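Local coordinates for protein 6-phosphogluconolactonase (PDB 1VL1) that hydrolyses 6-phosphogluconolactone to 6-phosphogluconate, the second step in the oxidative stage of the pentose phosphate pathway, at residues K63-K68 and F101-I106; T56-Y61 and N97-S102; T207-L210 and P216-F219; A152-L157 and R185-S190. All coordinates share one frame; numbering follows the deposited sequence.

Contact 1. Residues K63-K68 and F101-I106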
# COMPACT_ATOMS: atom_id res chain seq x y z
N LYS A 63 -13.00 -0.62 -8.30
CA LYS A 63 -13.15 -0.18 -9.70
C LYS A 63 -11.98 -0.68 -10.55
O LYS A 63 -12.22 -1.08 -11.69
CB LYS A 63 -13.22 1.32 -9.80
CG LYS A 63 -14.53 1.94 -9.32
N LEU A 64 -10.76 -0.69 -10.00
CA LEU A 64 -9.59 -1.24 -10.74
C LEU A 64 -9.82 -2.68 -11.14
O LEU A 64 -9.47 -3.10 -12.24
CB LEU A 64 -8.29 -1.14 -9.94
CG LEU A 64 -7.64 0.22 -9.95
CD1 LEU A 64 -6.58 0.31 -8.90
CD2 LEU A 64 -7.03 0.48 -11.35
N ALA A 65 -10.49 -3.44 -10.27
CA ALA A 65 -10.76 -4.85 -10.54
C ALA A 65 -11.59 -5.08 -11.78
O ALA A 65 -11.58 -6.19 -12.32
CB ALA A 65 -11.43 -5.51 -9.36
N GLU A 66 -12.30 -4.05 -12.20
CA GLU A 66 -13.17 -4.10 -13.35
C GLU A 66 -12.45 -3.76 -14.66
O GLU A 66 -13.03 -3.93 -15.73
CB GLU A 66 -14.38 -3.17 -13.12
CG GLU A 66 -15.26 -3.67 -11.97
CD GLU A 66 -16.25 -2.65 -11.42
OE1 GLU A 66 -16.48 -1.57 -12.07
OE2 GLU A 66 -16.80 -2.96 -10.32
N GLN A 67 -11.20 -3.31 -14.59
CA GLN A 67 -10.49 -2.88 -15.80
C GLN A 67 -9.97 -4.13 -16.52
O GLN A 67 -9.70 -5.13 -15.87
CB GLN A 67 -9.32 -1.97 -15.43
CG GLN A 67 -9.63 -0.75 -14.56
CD GLN A 67 -10.71 0.08 -15.15
OE1 GLN A 67 -10.48 0.75 -16.14
NE2 GLN A 67 -11.92 0.05 -14.55
N LYS A 68 -9.80 -4.07 -17.84
CA LYS A 68 -9.25 -5.17 -18.63
C LYS A 68 -7.72 -4.99 -18.64
O LYS A 68 -7.15 -4.35 -19.52
CB LYS A 68 -9.83 -5.20 -20.03
CG LYS A 68 -11.32 -5.59 -20.10
CD LYS A 68 -11.71 -6.89 -19.35
CE LYS A 68 -13.19 -7.21 -19.57
NZ LYS A 68 -13.67 -8.50 -18.90
N PHE A 101 -8.92 -9.22 -5.24
CA PHE A 101 -8.30 -10.52 -5.55
C PHE A 101 -9.29 -11.59 -5.94
O PHE A 101 -8.93 -12.52 -6.65
CB PHE A 101 -7.41 -11.05 -4.40
CG PHE A 101 -6.33 -10.12 -3.93
CD1 PHE A 101 -5.61 -9.27 -4.77
CD2 PHE A 101 -5.98 -10.14 -2.56
CE1 PHE A 101 -4.63 -8.45 -4.23
CE2 PHE A 101 -4.98 -9.38 -2.08
CZ PHE A 101 -4.32 -8.53 -2.91
N SER A 102 -10.50 -11.50 -5.43
CA SER A 102 -11.56 -12.49 -5.72
C SER A 102 -12.45 -12.00 -6.86
O SER A 102 -13.37 -12.73 -7.30
CB SER A 102 -12.39 -12.71 -4.45
OG SER A 102 -13.39 -11.66 -4.24
N ARG A 103 -12.26 -10.74 -7.32
CA ARG A 103 -13.09 -10.16 -8.37
C ARG A 103 -12.41 -10.10 -9.73
O ARG A 103 -13.02 -10.44 -10.76
CB ARG A 103 -13.65 -8.84 -7.93
CG ARG A 103 -14.74 -8.98 -6.89
CD ARG A 103 -15.28 -7.65 -6.36
NE ARG A 103 -16.15 -6.97 -7.33
CZ ARG A 103 -15.82 -5.89 -8.04
NH1 ARG A 103 -14.63 -5.34 -7.96
NH2 ARG A 103 -16.71 -5.37 -8.89
N ALA A 104 -11.17 -9.70 -9.78
CA ALA A 104 -10.38 -9.86 -10.98
C ALA A 104 -9.76 -11.26 -11.01
O ALA A 104 -9.45 -11.84 -9.97
CB ALA A 104 -9.27 -8.81 -10.98
N LYS A 105 -9.57 -11.81 -12.20
CA LYS A 105 -9.00 -13.15 -12.32
C LYS A 105 -7.45 -13.08 -12.29
O LYS A 105 -6.76 -13.31 -13.29
CB LYS A 105 -9.61 -13.90 -13.50
CG LYS A 105 -11.09 -14.34 -13.15
CD LYS A 105 -11.94 -14.94 -14.31
CE LYS A 105 -13.43 -15.03 -13.90
NZ LYS A 105 -14.21 -16.10 -14.55
N ILE A 106 -6.94 -12.75 -11.12
CA ILE A 106 -5.52 -12.69 -10.87
C ILE A 106 -5.05 -14.06 -10.41
O ILE A 106 -5.62 -14.63 -9.44
CB ILE A 106 -5.25 -11.64 -9.80
CG1 ILE A 106 -5.74 -10.21 -10.18
CG2 ILE A 106 -3.76 -11.62 -9.46
CD1 ILE A 106 -5.93 -9.25 -8.97

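Contact 2. Residues T56-Y61 and N97-S102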
# COMPACT_ATOMS: atom_id res chain seq x y z
N THR A 56 -9.93 4.36 2.25
CA THR A 56 -9.79 5.08 1.00
C THR A 56 -9.35 4.24 -0.22
O THR A 56 -9.94 4.40 -1.27
CB THR A 56 -8.94 6.34 1.15
OG1 THR A 56 -9.51 7.14 2.18
CG2 THR A 56 -9.05 7.17 -0.06
N PRO A 57 -8.31 3.42 -0.12
CA PRO A 57 -7.93 2.56 -1.23
C PRO A 57 -8.98 1.53 -1.68
O PRO A 57 -9.06 1.22 -2.86
CB PRO A 57 -6.65 1.91 -0.71
CG PRO A 57 -6.11 2.86 0.32
CD PRO A 57 -7.32 3.36 0.98
N LEU A 58 -9.74 0.98 -0.76
CA LEU A 58 -10.61 -0.14 -1.12
C LEU A 58 -11.60 0.18 -2.25
O LEU A 58 -11.69 -0.63 -3.20
CB LEU A 58 -11.34 -0.73 0.10
CG LEU A 58 -10.42 -1.42 1.11
CD1 LEU A 58 -11.12 -1.70 2.38
CD2 LEU A 58 -9.86 -2.69 0.47
N PRO A 59 -12.31 1.31 -2.21
CA PRO A 59 -13.19 1.65 -3.31
C PRO A 59 -12.45 1.83 -4.62
O PRO A 59 -13.01 1.56 -5.68
CB PRO A 59 -13.86 2.98 -2.87
CG PRO A 59 -13.67 3.01 -1.46
CD PRO A 59 -12.47 2.26 -1.11
N VAL A 60 -11.23 2.34 -4.56
CA VAL A 60 -10.40 2.42 -5.76
C VAL A 60 -10.08 1.05 -6.33
O VAL A 60 -10.24 0.80 -7.52
CB VAL A 60 -9.15 3.26 -5.51
CG1 VAL A 60 -8.19 3.13 -6.65
CG2 VAL A 60 -9.56 4.76 -5.23
N TYR A 61 -9.70 0.12 -5.48
CA TYR A 61 -9.42 -1.27 -5.94
C TYR A 61 -10.64 -1.90 -6.55
O TYR A 61 -10.54 -2.69 -7.54
CB TYR A 61 -8.97 -2.14 -4.76
CG TYR A 61 -7.74 -1.65 -4.03
CD1 TYR A 61 -6.84 -0.75 -4.63
CD2 TYR A 61 -7.46 -2.08 -2.75
CE1 TYR A 61 -5.73 -0.32 -3.99
CE2 TYR A 61 -6.36 -1.64 -2.08
CZ TYR A 61 -5.47 -0.77 -2.72
OH TYR A 61 -4.38 -0.33 -2.07
N ASN A 97 -9.06 -8.90 -0.74
CA ASN A 97 -9.60 -10.07 -1.45
C ASN A 97 -11.04 -9.86 -1.91
O ASN A 97 -11.38 -10.16 -3.06
CB ASN A 97 -9.52 -11.33 -0.59
CG ASN A 97 -9.85 -12.61 -1.37
OD1 ASN A 97 -9.33 -12.81 -2.46
ND2 ASN A 97 -10.77 -13.43 -0.85
N GLU A 98 -11.85 -9.24 -1.06
CA GLU A 98 -13.26 -8.99 -1.37
C GLU A 98 -13.45 -8.06 -2.58
O GLU A 98 -14.35 -8.27 -3.39
CB GLU A 98 -13.97 -8.45 -0.12
CG GLU A 98 -14.51 -9.58 0.75
CD GLU A 98 -15.00 -9.18 2.13
OE1 GLU A 98 -14.98 -7.97 2.48
OE2 GLU A 98 -15.36 -10.13 2.85
N VAL A 99 -12.66 -6.99 -2.64
CA VAL A 99 -12.81 -5.97 -3.69
C VAL A 99 -11.99 -6.23 -4.94
O VAL A 99 -12.36 -5.78 -6.04
CB VAL A 99 -12.54 -4.54 -3.15
CG1 VAL A 99 -13.58 -4.19 -2.07
CG2 VAL A 99 -11.14 -4.36 -2.71
N LEU A 100 -10.90 -6.98 -4.81
CA LEU A 100 -9.97 -7.13 -5.92
C LEU A 100 -9.56 -8.55 -6.20
O LEU A 100 -9.79 -9.04 -7.28
CB LEU A 100 -8.73 -6.29 -5.66
CG LEU A 100 -7.58 -6.35 -6.65
CD1 LEU A 100 -8.03 -5.83 -8.01
CD2 LEU A 100 -6.37 -5.51 -6.17
N PHE A 101 -8.92 -9.22 -5.24
CA PHE A 101 -8.30 -10.52 -5.55
C PHE A 101 -9.29 -11.59 -5.94
O PHE A 101 -8.93 -12.52 -6.65
CB PHE A 101 -7.41 -11.05 -4.40
CG PHE A 101 -6.33 -10.12 -3.93
CD1 PHE A 101 -5.61 -9.27 -4.77
CD2 PHE A 101 -5.98 -10.14 -2.56
CE1 PHE A 101 -4.63 -8.45 -4.23
CE2 PHE A 101 -4.98 -9.38 -2.08
CZ PHE A 101 -4.32 -8.53 -2.91
N SER A 102 -10.50 -11.50 -5.43
CA SER A 102 -11.56 -12.49 -5.72
C SER A 102 -12.45 -12.00 -6.86
O SER A 102 -13.37 -12.73 -7.30
CB SER A 102 -12.39 -12.71 -4.45
OG SER A 102 -13.39 -11.66 -4.24

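Contact 3. Residues T207-L210 and P216-F219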
# COMPACT_ATOMS: atom_id res chain seq x y z
N THR A 207 -0.35 19.02 5.23
CA THR A 207 0.31 20.34 5.37
C THR A 207 1.51 20.30 6.33
O THR A 207 2.47 20.98 6.11
CB THR A 207 -0.63 21.45 5.78
OG1 THR A 207 -1.21 21.20 7.05
CG2 THR A 207 -1.79 21.59 4.74
N GLU A 208 1.40 19.49 7.38
CA GLU A 208 2.51 19.29 8.29
C GLU A 208 3.70 18.64 7.58
O GLU A 208 4.85 19.06 7.77
CB GLU A 208 2.03 18.46 9.50
CG GLU A 208 0.97 19.20 10.34
CD GLU A 208 0.28 18.34 11.40
OE1 GLU A 208 0.54 17.13 11.51
OE2 GLU A 208 -0.56 18.91 12.11
N ILE A 209 3.43 17.66 6.72
CA ILE A 209 4.45 17.00 5.88
C ILE A 209 5.14 18.01 4.95
O ILE A 209 6.37 18.00 4.80
CB ILE A 209 3.82 15.82 5.11
CG1 ILE A 209 3.62 14.67 6.10
CG2 ILE A 209 4.69 15.35 4.01
CD1 ILE A 209 2.63 13.64 5.68
N LEU A 210 4.36 18.91 4.38
CA LEU A 210 4.94 19.99 3.55
C LEU A 210 5.84 20.94 4.34
O LEU A 210 6.68 21.66 3.76
CB LEU A 210 3.83 20.80 2.83
CG LEU A 210 2.96 20.02 1.84
CD1 LEU A 210 1.94 20.87 1.16
CD2 LEU A 210 3.82 19.29 0.82
N PRO A 216 5.30 9.52 9.91
CA PRO A 216 5.78 8.37 9.10
C PRO A 216 5.69 8.59 7.58
O PRO A 216 6.62 8.23 6.85
CB PRO A 216 4.92 7.22 9.59
CG PRO A 216 4.78 7.56 11.07
CD PRO A 216 4.47 9.05 11.05
N ALA A 217 4.54 9.08 7.12
CA ALA A 217 4.34 9.28 5.70
C ALA A 217 5.35 10.19 5.06
O ALA A 217 5.55 10.15 3.82
CB ALA A 217 2.96 9.74 5.41
N TYR A 218 5.91 11.10 5.84
CA TYR A 218 6.96 12.03 5.34
C TYR A 218 8.13 11.27 4.74
O TYR A 218 8.74 11.76 3.81
CB TYR A 218 7.52 12.90 6.47
CG TYR A 218 8.62 13.83 6.09
CD1 TYR A 218 8.36 14.99 5.38
CD2 TYR A 218 9.94 13.54 6.45
CE1 TYR A 218 9.40 15.86 5.05
CE2 TYR A 218 10.96 14.40 6.18
CZ TYR A 218 10.69 15.54 5.43
OH TYR A 218 11.70 16.43 5.13
N PHE A 219 8.40 10.06 5.23
CA PHE A 219 9.64 9.35 4.80
C PHE A 219 9.48 8.40 3.66
O PHE A 219 10.48 7.80 3.23
CB PHE A 219 10.27 8.62 6.00
CG PHE A 219 10.68 9.55 7.10
CD1 PHE A 219 11.87 10.27 7.03
CD2 PHE A 219 9.85 9.75 8.17
CE1 PHE A 219 12.22 11.16 8.01
CE2 PHE A 219 10.21 10.67 9.18
CZ PHE A 219 11.40 11.35 9.10

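Contact 4. Residues A152-L157 and R185-S190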
# COMPACT_ATOMS: atom_id res chain seq x y z
N ALA A 152 1.19 2.50 5.93
CA ALA A 152 1.28 1.07 6.08
C ALA A 152 0.86 0.76 7.53
O ALA A 152 -0.16 1.30 7.96
CB ALA A 152 2.67 0.52 5.67
N SER A 153 1.63 -0.02 8.27
CA SER A 153 1.45 -0.12 9.74
C SER A 153 2.69 0.42 10.45
O SER A 153 3.12 -0.09 11.51
CB SER A 153 1.09 -1.53 10.19
OG SER A 153 -0.30 -1.86 10.05
N ILE A 154 3.29 1.45 9.85
CA ILE A 154 4.38 2.19 10.48
C ILE A 154 3.77 3.37 11.28
O ILE A 154 3.33 4.38 10.68
CB ILE A 154 5.37 2.70 9.47
CG1 ILE A 154 5.92 1.58 8.58
CG2 ILE A 154 6.45 3.48 10.20
CD1 ILE A 154 6.57 2.01 7.32
N PHE A 155 3.76 3.24 12.59
CA PHE A 155 3.21 4.22 13.51
C PHE A 155 4.31 5.00 14.20
O PHE A 155 4.09 6.13 14.64
CB PHE A 155 2.33 3.55 14.58
CG PHE A 155 1.02 3.02 14.02
CD1 PHE A 155 -0.09 3.80 13.94
CD2 PHE A 155 0.94 1.76 13.52
CE1 PHE A 155 -1.26 3.31 13.39
CE2 PHE A 155 -0.21 1.28 12.94
CZ PHE A 155 -1.29 2.05 12.86
N ASP A 156 5.49 4.39 14.29
CA ASP A 156 6.69 4.88 14.97
C ASP A 156 7.87 4.90 13.99
O ASP A 156 8.03 4.00 13.17
CB ASP A 156 7.03 3.99 16.17
CG ASP A 156 6.07 4.19 17.29
OD1 ASP A 156 6.09 5.29 17.86
OD2 ASP A 156 5.23 3.35 17.61
N LEU A 157 8.76 5.87 14.12
CA LEU A 157 9.89 5.91 13.20
C LEU A 157 10.83 4.71 13.34
O LEU A 157 11.36 4.23 12.34
CB LEU A 157 10.65 7.25 13.29
CG LEU A 157 9.77 8.50 13.09
CD1 LEU A 157 10.66 9.70 13.08
CD2 LEU A 157 8.96 8.42 11.82
N ARG A 185 12.52 1.16 4.09
CA ARG A 185 13.43 0.55 3.11
C ARG A 185 12.70 -0.15 1.97
O ARG A 185 12.99 0.11 0.78
CB ARG A 185 14.35 -0.43 3.83
CG ARG A 185 15.25 -1.19 2.98
CD ARG A 185 16.25 -1.93 3.85
NE ARG A 185 16.89 -3.01 3.12
CZ ARG A 185 17.33 -4.14 3.67
NH1 ARG A 185 17.21 -4.37 4.98
NH2 ARG A 185 17.89 -5.07 2.89
N ALA A 186 11.71 -0.98 2.32
CA ALA A 186 10.95 -1.77 1.35
C ALA A 186 10.09 -0.82 0.50
O ALA A 186 10.09 -0.88 -0.74
CB ALA A 186 10.10 -2.82 2.06
N LEU A 187 9.40 0.08 1.18
CA LEU A 187 8.46 0.99 0.47
C LEU A 187 9.22 1.88 -0.49
O LEU A 187 8.75 2.18 -1.59
CB LEU A 187 7.61 1.80 1.48
CG LEU A 187 6.56 0.97 2.25
CD1 LEU A 187 5.91 1.85 3.26
CD2 LEU A 187 5.52 0.48 1.29
N ASN A 188 10.38 2.35 -0.06
CA ASN A 188 11.18 3.26 -0.85
C ASN A 188 11.93 2.63 -2.04
O ASN A 188 12.56 3.33 -2.84
CB ASN A 188 12.10 4.04 0.12
CG ASN A 188 11.35 5.08 0.94
OD1 ASN A 188 10.20 5.39 0.67
ND2 ASN A 188 12.01 5.61 1.97
N THR A 189 11.83 1.31 -2.24
CA THR A 189 12.25 0.73 -3.51
C THR A 189 11.24 0.96 -4.63
O THR A 189 11.56 0.71 -5.80
CB THR A 189 12.49 -0.79 -3.44
OG1 THR A 189 11.27 -1.49 -3.16
CG2 THR A 189 13.45 -1.15 -2.31
N SER A 190 10.05 1.45 -4.30
CA SER A 190 9.02 1.67 -5.30
C SER A 190 9.37 2.83 -6.23
O SER A 190 9.74 3.90 -5.77
CB SER A 190 7.71 1.97 -4.62
OG SER A 190 7.27 1.02 -3.67

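Contact 1. Residues K63-K68 and F101-I106
A65 and A104 bring the two backbones to within 5.0 Å, measured between their CA atoms, near the C-terminal part of helix 57-64, where the chain beyond helix 92-101 turns past it. A type I beta turn from L64 to Q67 carries the first segment out of its helix; the second has little regular structure here. Such an approach suits alanine at both places: the A65 and A104 CB methyls lie 4.3 Å apart, and A104 CB also packs on A65 O at 3.7 Å. Beyond this small apolar patch, R103 reaches back over A65, its NH1 3.5 Å from A65 CB. A bend in the chain (chi3 74°) turns the guanidinium toward E66, whose own chain is extended beyond CG. R103 NH2 donates to E66 OE2 at 2.8 Å in a salt bridge. The oxygen meets the guanidinium at its edge, near its plane; with the carboxylate turned 67° from that plane and OE2 using its anti lone pair, the pairing is one oxygen to one nitrogen, not a two-pronged bridge. NH1 is held as well, by E62 O and V99 O, and the arginine thus ties the C-terminal parts of the two helices together. K63 O, just ahead of the turn, accepts E66 N and Q67 NE2 from opposite faces of its plane. The arrangement belongs to a Rossmann-like alpha/beta fold, whose neighbouring helices meet here at their C-terminal parts.

Contact 2. Residues T56-Y61 and N97-S102
V99 presents its CG2 methyl to L58 and Y61 together, and this branch makes the closest side-chain approaches to both. The valine and leucine side chains cross at about a right angle, with V99 CG2 3.8 Å from L58 CD2, and the same methyl sits 3.8 Å from L58 O. Its other neighbour is Y61 CB at 3.7 Å, where it lies near the plane of the tyrosine ring, at the edge. V99 CG1 stands anti to the carbonyl carbon (chi1 -63°), and CG2 therefore takes the crowded position between N and C, from which it faces the other helix. A short branched residue fits well between helices whose local axes approach to 8.8 Å at an angle of 44°. L100, the next residue after V99, brings its CB 4.3 Å from Y61 CB, and L100 CD1 touches Y61 O. The phenol ring leads away from this meeting: P57 O lies over one of its faces, offset toward the rim, while its OH bonds to A52 O, so the buried hydroxyl has a polar partner. N97 O accepts both S102 N and S102 OG, closing a wider pi-type turn in the C-terminal part of helix 92-101. Y61 and L100 both rest on L51 of strand 47-51, while V60, pointing away from helix 92-101, packs on helix 25-43. Helix 57-64 therefore lies between two helices and over the sheet.

Contact 3. Residues T207-L210 and P216-F219
The Y218 ring turns its edge to I209: I209 CG2 lies in the ring plane, 3.9 Å from Y218 CD1, and I209 O also comes to the edge, 3.7 Å from the same carbon. The slightly positive hydrogens of the ring edge suit a carbonyl oxygen, and the methyl packs there by van der Waals contact. F219 CE1 is likewise in plane at the edge of the Y218 ring, while Y218 CD2 stands 3.6 Å above the centre of the F219 ring. F219 also meets the ring of F184, and R221 makes a cation-pi contact with Y218. The tyrosine gets there because its CG is anti to the backbone N (chi1 178°), which swings the ring out from the short 3-10 segment 216-219 and past I209, the two side chains running in opposite directions. I209, branched at CB, uses both arms: CG2 meets the ring, while CD1 extends to A217 CB at 3.9 Å. The small alanine lets the isoleucine come close to the 3-10 backbone, where CD1 is 4.2 Å from Y218 N. In the Rossmann-like fold this is the connection by which helix 200-210 leads into strand 225-231, completing a beta-alpha-beta crossover from the parallel strand 192-198. The buried isoleucine also packs on M145. At the far end of the tyrosine, its OH bonds to D212 in the intervening loop, and E208 O accepts T213 OG1 nearby.

Contact 4. Residues A152-L157 and R185-S190
I154 and L187 reach toward each other end to end, their CD1 methyls 4.1 Å apart. In I154, CG1 lies anti to the carbonyl carbon (chi1 -55°) and carries CD1 out to the helix. L187 has a similar first torsion (chi1 -70°), and from there its CD1 branch points into the angle between two residues: besides I154 it meets A152 CB at 4.3 Å. The nearest CA atoms, those of A152 and L187, are 9.1 Å apart, a gap that the leucine side chain largely spans. A152 has a positive phi of 56°, uncommon for an alanine, and its methyl points toward the leucine. The meeting is light and wholly apolar, and L187 gains further packing from L182. Just past the leucine the chain leaves helix 184-187 by a type I turn from L187 to S190. S190 OG reinforces this turn with a 2.8 Å bond to L187 O, and T189 OG1 makes the same kind of bond one residue earlier, to A186 O in its carbonyl plane at 2.8 Å. Each carbonyl also accepts the backbone N of the same residue, so both are doubly bonded. S153, between the two contacting residues, is held by D80 and R179. The segment begins two residues after H150, whose ring stacks with F155; A152 and S153 are the last two residues of the G-M-G-P-D-G-H-x-A-S sequence recognisable in 6-phosphogluconolactonases.

From the N terminus, contact 2 opens at 56-61 and contact 1 at 63-68, both on or just beyond helix 57-64. Contact 2 closes first, at 97-102, and contact 1 follows at 101-106; the two loops therefore cross, and they share F101 and S102. Together they join consecutive helices and the turns after them on one side of the chain's centre. Contact 4 then joins the loop after strand 140-143 to helix 184-187, and contact 3, later in series, joins helix 200-210 to the 3-10 segment leading to strand 225-231. These two lie across the centre and touch: F219 O probably accepts N188 ND2, and P216 packs on I154 O.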